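Local structure of alpha-ketoglutarate-dependent 2,4-dichlorophenoxyacetate dioxygenase (Bradyrhizobium diazoefficiens, 5BKE) at residues Phe107-Leu113 and Ser174-Phe180. The protein probably acts as a metal- and 2-oxoglutarate-dependent dioxygenase of the TfdA family, here holding manganese(II) and N-oxalylglycine. Numbering follows the deposited sequence.
Sequences FNLGNCL and SRGSLGF. With OGA (N-oxalylglycine), chain O.
Arg175 lays its side chain across one face of the Phe107 ring, with ring and guanidinium planes 62° apart. The chain leaves CB and bends at chi2 (-49°), and the Arg175 side chain crosses that of Phe107 at about a right angle. Arg175 CG comes first, 3.4 Å from Phe107 CE2. Arg175 CD follows as a CH-pi donor, 4.0 Å from the Phe107 ring centroid. Arg175 NE sits over the ring centre and lies 2.8 Å from Phe107 O. Arg175 CZ makes a cation-pi contact, 4.3 Å from the centroid of the Phe107 ring. NH1 stays near Phe107 CE1. At the tip, Arg175 NH2 packs 3.5 Å from Gly110 CA, which covers one guanidinium face. Gly110 has no side chain, and the guanidinium occupies the place where one would start. NH2 also donates to a water that in turn donates to Gly110 O, so the water links the Arg175 side chain to the Gly110 carbonyl.

The ring edge of Phe107 meets the face of Phe180, a T-shaped pair with planes 75° apart. Replacing Phe107 by alanine is likely to leave the Arg175 cation without its aromatic face and the Phe180 ring without its edge partner. Further along, Leu113 and Leu178 meet tip to tip, with Leu113 CD1 3.9 Å from Leu178 CG. Leu229 of a second subunit also packs on Leu178.

After helix 171-176, Gly179 turns the chain with positive phi in a Schellman motif. The contact joins the ends of helices 103-108 and 171-176. Asn111, on the 3-10 turn that carries Gly110, lines the N-oxalylglycine pocket just ahead of the metal ligands His115 and Asp117, in the active site of a TauD/TfdA-family dioxygenase.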
ATOM      1  N   PHE C 107      24.766 -22.937 -45.413  1.00 47.66           N
ATOM      2  CA  PHE C 107      23.509 -22.207 -45.268  1.00 47.51           C
ATOM      3  C   PHE C 107      22.731 -22.673 -44.020  1.00 46.66           C
ATOM      4  O   PHE C 107      22.180 -21.838 -43.296  1.00 44.52           O
ATOM      5  CB  PHE C 107      22.669 -22.361 -46.540  1.00 49.44           C
ATOM      6  CG  PHE C 107      21.541 -21.363 -46.664  1.00 54.10           C
ATOM      7  CD1 PHE C 107      20.259 -21.654 -46.154  1.00 55.01           C
ATOM      8  CD2 PHE C 107      21.739 -20.138 -47.319  1.00 53.75           C
ATOM      9  CE1 PHE C 107      19.214 -20.737 -46.280  1.00 53.90           C
ATOM     10  CE2 PHE C 107      20.695 -19.224 -47.450  1.00 51.84           C
ATOM     11  CZ  PHE C 107      19.436 -19.521 -46.927  1.00 53.13           C
ATOM     12  N   ASN C 108      22.705 -23.991 -43.772  1.00 46.71           N
ATOM     13  CA  ASN C 108      22.036 -24.609 -42.599  1.00 44.42           C
ATOM     14  C   ASN C 108      22.648 -24.219 -41.251  1.00 42.48           C
ATOM     15  O   ASN C 108      22.010 -24.374 -40.209  1.00 44.29           O
ATOM     16  CB  ASN C 108      22.054 -26.137 -42.693  1.00 45.62           C
ATOM     17  CG  ASN C 108      21.096 -26.690 -43.735  1.00 48.61           C
ATOM     18  OD1 ASN C 108      20.351 -25.953 -44.396  1.00 51.12           O
ATOM     19  ND2 ASN C 108      21.116 -28.012 -43.888  1.00 48.00           N
ATOM     20  N   LEU C 109      23.892 -23.745 -41.282  1.00 39.01           N
ATOM     21  CA  LEU C 109      24.580 -23.229 -40.104  1.00 35.26           C
ATOM     22  C   LEU C 109      23.932 -21.944 -39.580  1.00 32.95           C
ATOM     23  O   LEU C 109      24.121 -21.584 -38.417  1.00 32.12           O
ATOM     24  CB  LEU C 109      26.075 -23.032 -40.386  1.00 35.05           C
ATOM     25  CG  LEU C 109      26.937 -24.304 -40.479  1.00 35.34           C
ATOM     26  CD1 LEU C 109      28.367 -23.958 -40.869  1.00 33.29           C
ATOM     27  CD2 LEU C 109      26.912 -25.120 -39.182  1.00 35.47           C
ATOM     28  N   GLY C 110      23.153 -21.284 -40.442  1.00 29.54           N
ATOM     29  CA  GLY C 110      22.265 -20.189 -40.066  1.00 28.07           C
ATOM     30  C   GLY C 110      21.368 -20.481 -38.871  1.00 26.67           C
ATOM     31  O   GLY C 110      21.096 -19.589 -38.071  1.00 26.19           O
ATOM     32  N   ASN C 111      20.930 -21.732 -38.741  1.00 26.24           N
ATOM     33  CA  ASN C 111      20.084 -22.155 -37.620  1.00 26.62           C
ATOM     34  C   ASN C 111      20.780 -22.033 -36.254  1.00 26.27           C
ATOM     35  O   ASN C 111      20.112 -22.045 -35.222  1.00 26.96           O
ATOM     36  CB  ASN C 111      19.509 -23.566 -37.843  1.00 26.72           C
ATOM     37  CG  ASN C 111      18.306 -23.576 -38.787  1.00 28.66           C
ATOM     38  OD1 ASN C 111      17.848 -22.529 -39.254  1.00 29.25           O
ATOM     39  ND2 ASN C 111      17.785 -24.767 -39.064  1.00 28.57           N
ATOM     40  N   CYS C 112      22.109 -21.884 -36.259  1.00 25.19           N
ATOM     41  CA  CYS C 112      22.876 -21.743 -35.031  1.00 24.77           C
ATOM     42  C   CYS C 112      22.757 -20.365 -34.432  1.00 23.64           C
ATOM     43  O   CYS C 112      23.126 -20.161 -33.277  1.00 23.73           O
ATOM     44  CB  CYS C 112      24.347 -22.110 -35.247  1.00 25.96           C
ATOM     45  SG  CYS C 112      24.593 -23.859 -35.612  1.00 27.43           S
ATOM     46  N   LEU C 113      22.256 -19.421 -35.226  1.00 22.93           N
ATOM     47  CA  LEU C 113      21.972 -18.066 -34.750  1.00 22.12           C
ATOM     48  C   LEU C 113      20.557 -17.961 -34.178  1.00 21.32           C
ATOM     49  O   LEU C 113      19.650 -18.677 -34.619  1.00 21.26           O
ATOM     50  CB  LEU C 113      22.191 -17.051 -35.872  1.00 22.78           C
ATOM     51  CG  LEU C 113      23.539 -17.042 -36.602  1.00 22.91           C
ATOM     52  CD1 LEU C 113      23.455 -16.185 -37.859  1.00 23.04           C
ATOM     53  CD2 LEU C 113      24.665 -16.557 -35.694  1.00 23.28           C
ATOM     54  N   SER C 174      21.151 -12.780 -42.194  1.00 28.69           N
ATOM     55  CA  SER C 174      21.548 -13.856 -41.292  1.00 29.93           C
ATOM     56  C   SER C 174      22.715 -14.678 -41.836  1.00 31.18           C
ATOM     57  O   SER C 174      23.656 -14.973 -41.093  1.00 30.77           O
ATOM     58  CB  SER C 174      20.368 -14.759 -40.955  1.00 29.51           C
ATOM     59  OG  SER C 174      19.783 -15.295 -42.122  1.00 28.86           O
ATOM     60  N   ARG C 175      22.651 -15.036 -43.120  1.00 31.06           N
ATOM     61  CA  ARG C 175      23.727 -15.786 -43.767  1.00 33.03           C
ATOM     62  C   ARG C 175      24.936 -14.895 -43.990  1.00 32.07           C
ATOM     63  O   ARG C 175      26.065 -15.353 -43.888  1.00 31.32           O
ATOM     64  CB  ARG C 175      23.273 -16.451 -45.075  1.00 34.72           C
ATOM     65  CG  ARG C 175      22.092 -17.404 -44.951  1.00 38.04           C
ATOM     66  CD  ARG C 175      22.246 -18.408 -43.819  1.00 42.83           C
ATOM     67  NE  ARG C 175      21.069 -19.268 -43.617  1.00 44.20           N
ATOM     68  CZ  ARG C 175      20.127 -19.089 -42.688  1.00 45.91           C
ATOM     69  NH1 ARG C 175      19.132 -19.960 -42.595  1.00 46.68           N
ATOM     70  NH2 ARG C 175      20.167 -18.059 -41.847  1.00 45.92           N
ATOM     71  N   GLY C 176      24.685 -13.611 -44.238  1.00 32.95           N
ATOM     72  CA  GLY C 176      25.741 -12.600 -44.345  1.00 32.70           C
ATOM     73  C   GLY C 176      26.624 -12.403 -43.127  1.00 33.67           C
ATOM     74  O   GLY C 176      27.826 -12.148 -43.268  1.00 34.59           O
ATOM     75  N   SER C 177      26.049 -12.505 -41.928  1.00 33.36           N
ATOM     76  CA  SER C 177      26.853 -12.390 -40.698  1.00 34.25           C
ATOM     77  C   SER C 177      27.747 -13.616 -40.466  1.00 35.14           C
ATOM     78  O   SER C 177      28.709 -13.553 -39.694  1.00 38.43           O
ATOM     79  CB  SER C 177      25.979 -12.086 -39.473  1.00 32.81           C
ATOM     80  OG  SER C 177      24.994 -13.076 -39.289  1.00 30.33           O
ATOM     81  N   LEU C 178      27.427 -14.720 -41.141  1.00 35.20           N
ATOM     82  CA  LEU C 178      28.246 -15.923 -41.102  1.00 35.41           C
ATOM     83  C   LEU C 178      29.286 -15.976 -42.226  1.00 38.26           C
ATOM     84  O   LEU C 178      30.050 -16.929 -42.298  1.00 40.44           O
ATOM     85  CB  LEU C 178      27.366 -17.184 -41.105  1.00 34.52           C
ATOM     86  CG  LEU C 178      26.526 -17.498 -39.849  1.00 34.75           C
ATOM     87  CD1 LEU C 178      25.811 -18.829 -39.995  1.00 33.70           C
ATOM     88  CD2 LEU C 178      27.347 -17.490 -38.564  1.00 33.27           C
ATOM     89  N   GLY C 179      29.315 -14.957 -43.091  1.00 41.09           N
ATOM     90  CA  GLY C 179      30.280 -14.882 -44.208  1.00 44.29           C
ATOM     91  C   GLY C 179      29.775 -15.315 -45.581  1.00 47.07           C
ATOM     92  O   GLY C 179      30.445 -15.089 -46.588  1.00 47.03           O
ATOM     93  N   PHE C 180      28.597 -15.937 -45.608  1.00 50.79           N
ATOM     94  CA  PHE C 180      27.879 -16.354 -46.825  1.00 50.80           C
ATOM     95  C   PHE C 180      27.310 -15.084 -47.504  1.00 52.07           C
ATOM     96  O   PHE C 180      26.184 -14.658 -47.203  1.00 51.62           O
ATOM     97  CB  PHE C 180      26.767 -17.322 -46.381  1.00 52.21           C
ATOM     98  CG  PHE C 180      26.175 -18.178 -47.472  1.00 55.11           C
ATOM     99  CD1 PHE C 180      25.305 -17.638 -48.433  1.00 55.68           C
ATOM    100  CD2 PHE C 180      26.411 -19.557 -47.483  1.00 55.40           C
ATOM    101  CE1 PHE C 180      24.733 -18.445 -49.415  1.00 56.63           C
ATOM    102  CE2 PHE C 180      25.838 -20.367 -48.459  1.00 56.04           C
ATOM    103  CZ  PHE C 180      24.998 -19.812 -49.426  1.00 55.71           C
TER
HETATM  104  C1  OGA O 402      14.006 -24.991 -37.017  1.00 29.89           C
HETATM  105  C2  OGA O 402      15.242 -24.845 -36.282  1.00 28.89           C
HETATM  106  C4  OGA O 402      16.972 -25.988 -34.959  1.00 31.18           C
HETATM  107  C5  OGA O 402      17.316 -27.433 -34.719  1.00 32.50           C
HETATM  108  O1  OGA O 402      13.362 -23.944 -37.274  1.00 29.18           O
HETATM  109  O2  OGA O 402      13.621 -26.142 -37.320  1.00 31.38           O
HETATM  110  O2' OGA O 402      15.798 -23.750 -36.295  1.00 28.82           O
HETATM  111  O3  OGA O 402      17.474 -28.155 -35.731  1.00 34.75           O
HETATM  112  N1  OGA O 402      15.672 -25.902 -35.607  1.00 29.78           N
HETATM  113  O4  OGA O 402      17.412 -27.843 -33.540  1.00 31.84           O
HETATM  114  O   HOH W   1      19.303 -17.756 -38.931  1.00 28.25           O